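Local coordinates for putative uronate isomerase (Thermotoga maritima, PDB 4NAR), which is of uncertain function but may, like the lactate racemase family it belongs to, racemise or isomerise a small hydroxy acid, at residues 34-39 / 82-87; 38-43 / 71-76. All blocks are in the same frame, centred on the assembly; numbering follows the deposited sequence.

Contact 1. Residues 34-39 / 82-87; sequences VVHTDY and EKKLGI
Lys84 reaches from the last turn of helix 78-85 across the end of strand 31-36, an inner strand of the mixed sheet, touching His36, Thr37 and Asp38; the helix itself follows the parallel neighbour strand 63-68. CG stands anti to the backbone N (chi1 173°), which sends the chain toward the strand. CB rests on the Met76 CE methyl; CG then passes 3.9 Å from His36 ND1. CD comes next, 4.0 Å from Thr37 O, and the later bends bring CE close to both oxygens of that residue, OG1 and O. At the tip, NZ gives a 2.7 Å hydrogen bond to Asp38 O, approaching from above the carbonyl plane, and a second bond to Arg41 O. Thr37 OG1 itself is paired with Asp43.

Beside the lysine, Leu85 lays CD2 over one face of the His36 ring, 4.1 Å from its centroid, in a CH-pi contact. The ring cannot turn easily: ND1 donates to Thr37 O at 2.8 Å and NE2 is bonded to Thr66. An apolar methyl-on-ring half thus adjoins a polar half, where two main-chain carbonyls hold a buried amine whose charged form the nearby carboxylates of Asp38 and Asp43 would probably favour.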
ATOM      1  N   VAL A  34      16.342  10.024  -1.965  1.00 16.68           N
ATOM      2  CA  VAL A  34      15.074  10.072  -1.254  1.00 13.02           C
ATOM      3  C   VAL A  34      14.081   9.118  -1.898  1.00 15.61           C
ATOM      4  O   VAL A  34      13.667   9.304  -3.052  1.00 17.54           O
ATOM      5  CB  VAL A  34      14.478  11.511  -1.175  1.00 23.13           C
ATOM      6  CG1 VAL A  34      13.104  11.494  -0.483  1.00 16.43           C
ATOM      7  CG2 VAL A  34      15.432  12.443  -0.446  1.00 13.96           C
ATOM      8  N   VAL A  35      13.711   8.086  -1.141  1.00 16.05           N
ATOM      9  CA  VAL A  35      12.689   7.129  -1.546  1.00 19.10           C
ATOM     10  C   VAL A  35      11.349   7.592  -0.950  1.00 23.22           C
ATOM     11  O   VAL A  35      11.251   7.833   0.265  1.00 19.74           O
ATOM     12  CB  VAL A  35      13.063   5.685  -1.089  1.00 11.42           C
ATOM     13  CG1 VAL A  35      11.992   4.692  -1.503  1.00 11.08           C
ATOM     14  CG2 VAL A  35      14.422   5.264  -1.676  1.00 11.62           C
ATOM     15  N   HIS A  36      10.330   7.738  -1.804  1.00 19.86           N
ATOM     16  CA  HIS A  36       9.054   8.337  -1.404  1.00 18.75           C
ATOM     17  C   HIS A  36       7.861   7.531  -1.914  1.00 18.15           C
ATOM     18  O   HIS A  36       8.007   6.685  -2.806  1.00 16.33           O
ATOM     19  CB  HIS A  36       8.938   9.779  -1.939  1.00 17.52           C
ATOM     20  CG  HIS A  36       9.115   9.882  -3.431  1.00 17.48           C
ATOM     21  ND1 HIS A  36       8.072   9.740  -4.317  1.00 18.16           N
ATOM     22  CD2 HIS A  36      10.227  10.099  -4.179  1.00 12.51           C
ATOM     23  CE1 HIS A  36       8.532   9.859  -5.557  1.00 15.83           C
ATOM     24  NE2 HIS A  36       9.831  10.079  -5.498  1.00 19.60           N
ATOM     25  N   THR A  37       6.688   7.824  -1.347  1.00 17.57           N
ATOM     26  CA  THR A  37       5.421   7.228  -1.764  1.00 13.74           C
ATOM     27  C   THR A  37       4.989   7.814  -3.113  1.00 19.44           C
ATOM     28  O   THR A  37       5.562   8.820  -3.585  1.00 13.99           O
ATOM     29  CB  THR A  37       4.309   7.483  -0.704  1.00 20.59           C
ATOM     30  OG1 THR A  37       4.091   8.896  -0.554  1.00 17.47           O
ATOM     31  CG2 THR A  37       4.703   6.893   0.658  1.00 11.00           C
ATOM     32  N   ASP A  38       3.978   7.206  -3.735  1.00 19.71           N
ATOM     33  CA  ASP A  38       3.577   7.643  -5.077  1.00 23.96           C
ATOM     34  C   ASP A  38       2.259   8.431  -5.046  1.00 23.52           C
ATOM     35  O   ASP A  38       1.740   8.723  -3.957  1.00 17.40           O
ATOM     36  CB  ASP A  38       3.518   6.467  -6.065  1.00 19.40           C
ATOM     37  CG  ASP A  38       2.462   5.436  -5.686  1.00 25.41           C
ATOM     38  OD1 ASP A  38       1.838   5.620  -4.611  1.00 24.42           O
ATOM     39  OD2 ASP A  38       2.264   4.443  -6.447  1.00 22.23           O
ATOM     40  N   TYR A  39       1.733   8.763  -6.234  1.00 22.95           N
ATOM     41  CA  TYR A  39       0.527   9.604  -6.374  1.00 31.17           C
ATOM     42  C   TYR A  39      -0.654   8.965  -5.634  1.00 25.42           C
ATOM     43  O   TYR A  39      -1.666   9.618  -5.353  1.00 32.37           O
ATOM     44  CB  TYR A  39       0.166   9.787  -7.861  1.00 27.52           C
ATOM     45  CG  TYR A  39      -0.414   8.524  -8.487  1.00 29.75           C
ATOM     46  CD1 TYR A  39       0.421   7.518  -8.971  1.00 12.40           C
ATOM     47  CD2 TYR A  39      -1.798   8.321  -8.557  1.00 21.89           C
ATOM     48  CE1 TYR A  39      -0.098   6.357  -9.515  1.00 22.97           C
ATOM     49  CE2 TYR A  39      -2.325   7.158  -9.101  1.00 19.63           C
ATOM     50  CZ  TYR A  39      -1.472   6.181  -9.583  1.00 23.78           C
ATOM     51  OH  TYR A  39      -1.984   5.012 -10.124  1.00 25.64           O
ATOM     52  N   GLU A  82       7.004  16.469  -8.721  1.00 24.73           N
ATOM     53  CA  GLU A  82       7.002  17.845  -8.242  1.00 25.63           C
ATOM     54  C   GLU A  82       5.923  18.056  -7.194  1.00 31.82           C
ATOM     55  O   GLU A  82       6.198  18.592  -6.122  1.00 36.69           O
ATOM     56  CB  GLU A  82       6.762  18.817  -9.392  1.00 30.30           C
ATOM     57  CG  GLU A  82       7.841  18.812 -10.462  1.00 41.17           C
ATOM     58  CD  GLU A  82       7.597  19.866 -11.531  1.00 39.88           C
ATOM     59  OE1 GLU A  82       6.967  19.543 -12.556  1.00 51.23           O
ATOM     60  OE2 GLU A  82       8.038  21.020 -11.350  1.00 49.21           O
ATOM     61  N   LYS A  83       4.698  17.636  -7.510  1.00 28.28           N
ATOM     62  CA  LYS A  83       3.592  17.764  -6.574  1.00 27.92           C
ATOM     63  C   LYS A  83       3.869  16.989  -5.287  1.00 25.87           C
ATOM     64  O   LYS A  83       3.650  17.502  -4.184  1.00 28.83           O
ATOM     65  CB  LYS A  83       2.261  17.318  -7.208  1.00 38.40           C
ATOM     66  CG  LYS A  83       1.102  17.231  -6.192  1.00 47.39           C
ATOM     67  CD  LYS A  83      -0.278  17.423  -6.821  1.00 60.48           C
ATOM     68  CE  LYS A  83      -0.699  16.226  -7.691  1.00 70.28           C
ATOM     69  NZ  LYS A  83      -2.119  16.349  -8.174  1.00 69.67           N
ATOM     70  N   LYS A  84       4.359  15.763  -5.427  1.00 21.98           N
ATOM     71  CA  LYS A  84       4.609  14.901  -4.269  1.00 22.32           C
ATOM     72  C   LYS A  84       5.709  15.437  -3.351  1.00 24.13           C
ATOM     73  O   LYS A  84       5.618  15.346  -2.117  1.00 19.15           O
ATOM     74  CB  LYS A  84       4.975  13.485  -4.734  1.00 21.71           C
ATOM     75  CG  LYS A  84       5.421  12.566  -3.616  1.00 26.33           C
ATOM     76  CD  LYS A  84       4.365  12.485  -2.524  1.00 23.75           C
ATOM     77  CE  LYS A  84       3.773  11.106  -2.476  1.00 18.42           C
ATOM     78  NZ  LYS A  84       2.377  11.074  -2.878  1.00 26.12           N
ATOM     79  N   LEU A  85       6.751  15.999  -3.951  1.00 20.62           N
ATOM     80  CA  LEU A  85       7.935  16.360  -3.181  1.00 20.09           C
ATOM     81  C   LEU A  85       7.932  17.830  -2.773  1.00 25.73           C
ATOM     82  O   LEU A  85       8.600  18.217  -1.798  1.00 25.90           O
ATOM     83  CB  LEU A  85       9.191  16.019  -3.980  1.00 19.36           C
ATOM     84  CG  LEU A  85       9.311  14.516  -4.273  1.00 22.16           C
ATOM     85  CD1 LEU A  85      10.515  14.167  -5.167  1.00 14.39           C
ATOM     86  CD2 LEU A  85       9.340  13.724  -2.941  1.00 17.36           C
ATOM     87  N   GLY A  86       7.158  18.632  -3.508  1.00 18.66           N
ATOM     88  CA  GLY A  86       7.186  20.072  -3.366  1.00 19.63           C
ATOM     89  C   GLY A  86       8.514  20.623  -3.857  1.00 24.40           C
ATOM     90  O   GLY A  86       9.003  21.639  -3.356  1.00 28.16           O
ATOM     91  N   ILE A  87       9.108  19.944  -4.837  1.00 34.34           N
ATOM     92  CA  ILE A  87      10.387  20.362  -5.413  1.00 34.09           C
ATOM     93  C   ILE A  87      10.242  20.505  -6.936  1.00 33.70           C
ATOM     94  O   ILE A  87       9.631  19.653  -7.590  1.00 27.50           O
ATOM     95  CB  ILE A  87      11.498  19.339  -5.092  1.00 31.36           C
ATOM     96  CG1 ILE A  87      11.561  19.077  -3.582  1.00 29.82           C
ATOM     97  CG2 ILE A  87      12.846  19.818  -5.623  1.00 29.10           C
ATOM     98  CD1 ILE A  87      12.685  18.105  -3.152  1.00 22.39           C
TER

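Contact 2. Residues 38-43 / 71-76; sequences DYTRVD and GTHRTM. With SO4 (sulfate ion), chain B; ACT (acetate ion), chain E; SO4 (sulfate ion), chain C.
Tyr39 and Arg74 both hold CG between the backbone N and the carbonyl carbon (chi1 73° and 61°), and from there the arginine, extended from CG to NE, lays its guanidinium flat over one face of the phenol ring. Arg74 CZ sits 3.8 Å from the Tyr39 ring centroid with the planes 16° apart, a stacked cation-pi pair in which NH2 lies above the ring centre. Asp280 and Glu80 hold the guanidinium by salt bridges, and NH1 also donates to Thr75 O. A leucine in place of Arg74 would probably leave that ring face without its stacked cation and both carboxylates without this mate. At the tyrosine tip, a water 2.6 Å from Tyr39 OH shares a hydrogen bond with it and accepts one from Arg74 N.

His73 turns its ring edge to Asp38: ND1 donates to the syn lone pair of Asp38 OD2 at 2.8 Å, with ring and carboxylate nearly coplanar, which helps set the rotation of the imidazole. A second water donates to the same OD2 and to Arg74 O. Thr40 CG2 packs 3.6 Å from His73 CE1, while buried Thr40 OG1 has no partner in the model. Selenomethionine Met76 sets SE 3.6 Å from Asp38 CB.

Two sulfates and an acetate, probably from the crystallisation liquor, may mark a pocket suited to anions: Arg41 NH2 bonds the acetate, and Thr72 N and OG1 hold one sulfate, which would be consistent with an acidic substrate. The loops follow the parallel neighbouring strands 31-36 and 63-68; helix 78-85 packs against Met76 through Phe81, and helix 282-285 meets Thr40 and His73 through Thr284.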
ATOM      1  N   ASP A  38       3.978   7.206  -3.735  1.00 19.71           N
ATOM      2  CA  ASP A  38       3.577   7.643  -5.077  1.00 23.96           C
ATOM      3  C   ASP A  38       2.259   8.431  -5.046  1.00 23.52           C
ATOM      4  O   ASP A  38       1.740   8.723  -3.957  1.00 17.40           O
ATOM      5  CB  ASP A  38       3.518   6.467  -6.065  1.00 19.40           C
ATOM      6  CG  ASP A  38       2.462   5.436  -5.686  1.00 25.41           C
ATOM      7  OD1 ASP A  38       1.838   5.620  -4.611  1.00 24.42           O
ATOM      8  OD2 ASP A  38       2.264   4.443  -6.447  1.00 22.23           O
ATOM      9  N   TYR A  39       1.733   8.763  -6.234  1.00 22.95           N
ATOM     10  CA  TYR A  39       0.527   9.604  -6.374  1.00 31.17           C
ATOM     11  C   TYR A  39      -0.654   8.965  -5.634  1.00 25.42           C
ATOM     12  O   TYR A  39      -1.666   9.618  -5.353  1.00 32.37           O
ATOM     13  CB  TYR A  39       0.166   9.787  -7.861  1.00 27.52           C
ATOM     14  CG  TYR A  39      -0.414   8.524  -8.487  1.00 29.75           C
ATOM     15  CD1 TYR A  39       0.421   7.518  -8.971  1.00 12.40           C
ATOM     16  CD2 TYR A  39      -1.798   8.321  -8.557  1.00 21.89           C
ATOM     17  CE1 TYR A  39      -0.098   6.357  -9.515  1.00 22.97           C
ATOM     18  CE2 TYR A  39      -2.325   7.158  -9.101  1.00 19.63           C
ATOM     19  CZ  TYR A  39      -1.472   6.181  -9.583  1.00 23.78           C
ATOM     20  OH  TYR A  39      -1.984   5.012 -10.124  1.00 25.64           O
ATOM     21  N   THR A  40      -0.497   7.673  -5.351  1.00 16.11           N
ATOM     22  CA  THR A  40      -1.509   6.836  -4.724  1.00 24.60           C
ATOM     23  C   THR A  40      -1.650   7.160  -3.228  1.00 24.51           C
ATOM     24  O   THR A  40      -2.694   6.894  -2.612  1.00 25.20           O
ATOM     25  CB  THR A  40      -1.149   5.333  -4.977  1.00 25.18           C
ATOM     26  OG1 THR A  40      -2.033   4.776  -5.963  1.00 23.88           O
ATOM     27  CG2 THR A  40      -1.120   4.493  -3.700  1.00 12.99           C
ATOM     28  N   ARG A  41      -0.603   7.743  -2.649  1.00 22.41           N
ATOM     29  CA  ARG A  41      -0.619   8.103  -1.226  1.00 29.25           C
ATOM     30  C   ARG A  41      -0.831   9.595  -1.004  1.00 26.11           C
ATOM     31  O   ARG A  41       0.010  10.420  -1.389  1.00 30.39           O
ATOM     32  CB  ARG A  41       0.684   7.683  -0.547  1.00 30.47           C
ATOM     33  CG  ARG A  41       0.917   6.182  -0.559  1.00 39.10           C
ATOM     34  CD  ARG A  41       0.109   5.515   0.536  1.00 43.46           C
ATOM     35  NE  ARG A  41       0.540   4.133   0.710  1.00 49.50           N
ATOM     36  CZ  ARG A  41       1.540   3.745   1.503  1.00 45.58           C
ATOM     37  NH1 ARG A  41       2.223   4.639   2.224  1.00 30.90           N
ATOM     38  NH2 ARG A  41       1.846   2.449   1.574  1.00 45.57           N
ATOM     39  N   VAL A  42      -1.955   9.940  -0.385  1.00 25.53           N
ATOM     40  CA  VAL A  42      -2.196  11.325   0.013  1.00 25.52           C
ATOM     41  C   VAL A  42      -1.661  11.522   1.437  1.00 27.67           C
ATOM     42  O   VAL A  42      -2.229  11.005   2.413  1.00 27.53           O
ATOM     43  CB  VAL A  42      -3.699  11.700  -0.103  1.00 33.53           C
ATOM     44  CG1 VAL A  42      -3.903  13.221   0.018  1.00 26.34           C
ATOM     45  CG2 VAL A  42      -4.252  11.199  -1.440  1.00 31.75           C
ATOM     46  N   ASP A  43      -0.557  12.262   1.545  1.00 25.38           N
ATOM     47  CA  ASP A  43       0.150  12.431   2.808  1.00 18.90           C
ATOM     48  C   ASP A  43       0.855  13.783   2.816  1.00 20.44           C
ATOM     49  O   ASP A  43       0.597  14.618   1.941  1.00 21.95           O
ATOM     50  CB  ASP A  43       1.150  11.277   3.028  1.00 12.72           C
ATOM     51  CG  ASP A  43       2.167  11.116   1.868  1.00 27.65           C
ATOM     52  OD1 ASP A  43       2.680  12.128   1.307  1.00 19.76           O
ATOM     53  OD2 ASP A  43       2.478   9.945   1.528  1.00 26.14           O
ATOM     54  N   GLY A  71       5.795   0.025  -6.076  1.00 18.24           N
ATOM     55  CA  GLY A  71       5.263  -1.331  -6.082  1.00 19.72           C
ATOM     56  C   GLY A  71       4.914  -1.709  -7.523  1.00 20.60           C
ATOM     57  O   GLY A  71       5.685  -1.413  -8.447  1.00 22.66           O
ATOM     58  N   THR A  72       3.757  -2.336  -7.741  1.00 20.45           N
ATOM     59  CA  THR A  72       3.332  -2.650  -9.115  1.00 19.51           C
ATOM     60  C   THR A  72       2.637  -1.484  -9.833  1.00 18.72           C
ATOM     61  O   THR A  72       2.266  -1.617 -11.007  1.00 18.06           O
ATOM     62  CB  THR A  72       2.373  -3.868  -9.179  1.00 18.84           C
ATOM     63  OG1 THR A  72       1.234  -3.620  -8.353  1.00 19.56           O
ATOM     64  CG2 THR A  72       3.066  -5.151  -8.718  1.00 12.35           C
ATOM     65  N   HIS A  73       2.453  -0.359  -9.133  1.00 18.22           N
ATOM     66  CA  HIS A  73       1.718   0.788  -9.687  1.00 13.63           C
ATOM     67  C   HIS A  73       2.412   1.449 -10.878  1.00 16.13           C
ATOM     68  O   HIS A  73       3.622   1.284 -11.073  1.00 23.71           O
ATOM     69  CB  HIS A  73       1.485   1.865  -8.628  1.00 15.35           C
ATOM     70  CG  HIS A  73       0.774   1.379  -7.410  1.00 20.72           C
ATOM     71  ND1 HIS A  73       0.648   2.153  -6.273  1.00 25.16           N
ATOM     72  CD2 HIS A  73       0.165   0.201  -7.139  1.00 25.85           C
ATOM     73  CE1 HIS A  73      -0.019   1.471  -5.356  1.00 22.82           C
ATOM     74  NE2 HIS A  73      -0.322   0.284  -5.854  1.00 25.67           N
ATOM     75  N   ARG A  74       1.644   2.230 -11.640  1.00 16.18           N
ATOM     76  CA  ARG A  74       2.159   2.897 -12.847  1.00 21.14           C
ATOM     77  C   ARG A  74       3.308   3.850 -12.526  1.00 22.23           C
ATOM     78  O   ARG A  74       3.480   4.279 -11.374  1.00 16.73           O
ATOM     79  CB  ARG A  74       1.052   3.659 -13.604  1.00 14.42           C
ATOM     80  CG  ARG A  74       0.356   4.795 -12.806  1.00 25.45           C
ATOM     81  CD  ARG A  74      -0.460   5.713 -13.754  1.00 25.43           C
ATOM     82  NE  ARG A  74      -1.122   6.829 -13.073  1.00 20.79           N
ATOM     83  CZ  ARG A  74      -0.536   7.994 -12.783  1.00 22.13           C
ATOM     84  NH1 ARG A  74       0.740   8.198 -13.105  1.00 20.57           N
ATOM     85  NH2 ARG A  74      -1.221   8.956 -12.158  1.00 22.33           N
ATOM     86  N   THR A  75       4.097   4.169 -13.548  1.00 17.48           N
ATOM     87  CA  THR A  75       5.123   5.183 -13.421  1.00 17.83           C
ATOM     88  C   THR A  75       4.456   6.536 -13.258  1.00 23.18           C
ATOM     89  O   THR A  75       3.318   6.749 -13.705  1.00 17.16           O
ATOM     90  CB  THR A  75       6.019   5.240 -14.672  1.00 20.25           C
ATOM     91  OG1 THR A  75       5.187   5.347 -15.841  1.00 19.99           O
ATOM     92  CG2 THR A  75       6.865   3.986 -14.768  1.00 18.42           C
HETATM   93  N   MSE A  76       5.173   7.451 -12.617  1.00 22.83           N
HETATM   94  CA  MSE A  76       4.690   8.812 -12.456  1.00 24.92           C
HETATM   95  C   MSE A  76       5.298   9.764 -13.467  1.00 23.44           C
HETATM   96  O   MSE A  76       6.462   9.611 -13.866  1.00 21.42           O
HETATM   97  CB  MSE A  76       4.956   9.317 -11.043  1.00 21.22           C
HETATM   98  CG  MSE A  76       3.735   9.151 -10.151  1.00 20.89           C
HETATM   99 SE   MSE A  76       4.254   9.142  -8.310  0.39 31.74          SE
HETATM  100  CE  MSE A  76       4.580  11.009  -7.999  1.00 22.66           C
TER
HETATM  101  S   SO4 B 501       1.466  -3.942  -4.882  1.00 31.62           S
HETATM  102  O1  SO4 B 501       2.029  -4.603  -3.692  1.00 33.24           O
HETATM  103  O2  SO4 B 501       2.333  -2.815  -5.263  1.00 33.74           O
HETATM  104  O3  SO4 B 501       1.368  -4.919  -5.976  1.00 28.25           O
HETATM  105  O4  SO4 B 501       0.113  -3.436  -4.567  1.00 36.75           O
HETATM  106  C   ACT E 504       4.662   2.773   2.359  1.00 20.89           C
HETATM  107  O   ACT E 504       4.032   1.849   2.905  1.00 31.92           O
HETATM  108  OXT ACT E 504       4.969   3.705   3.122  1.00 16.88           O
HETATM  109  CH3 ACT E 504       5.007   2.739   0.893  1.00 37.02           C
HETATM  110  S   SO4 C 502      -0.527   0.791  -0.749  1.00 48.68           S
HETATM  111  O1  SO4 C 502       0.352   0.802   0.439  1.00 44.25           O
HETATM  112  O2  SO4 C 502       0.191   1.377  -1.896  1.00 52.22           O
HETATM  113  O3  SO4 C 502      -0.956  -0.569  -1.116  1.00 38.65           O
HETATM  114  O4  SO4 C 502      -1.702   1.609  -0.429  1.00 60.25           O
HETATM  115  O   HOH W   1       3.671   4.982  -8.743  1.00 18.53           O
HETATM  116  O   HOH W   2      -1.186   2.656 -10.871  1.00 26.12           O

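Both contacts belong to the lactate racemase N-terminal domain, their centres about 9 Å apart, and they nest along the chain: 34-39 and 38-43 overlap at Asp38 and Tyr39, then come 71-76 and finally 82-87. Contact 1 joins strand 31-36, inside the seven-stranded mixed sheet, to the end of helix 78-85; contact 2 joins the loops that follow that strand and its parallel neighbour 63-68. Lys84 and Thr37 of contact 1 bond the Arg41 carbonyl and the Asp43 carboxylate, both in the 38-43 loop of contact 2. The two contacts therefore tie down the same loop, at the strand ends and next to what may be an anion site.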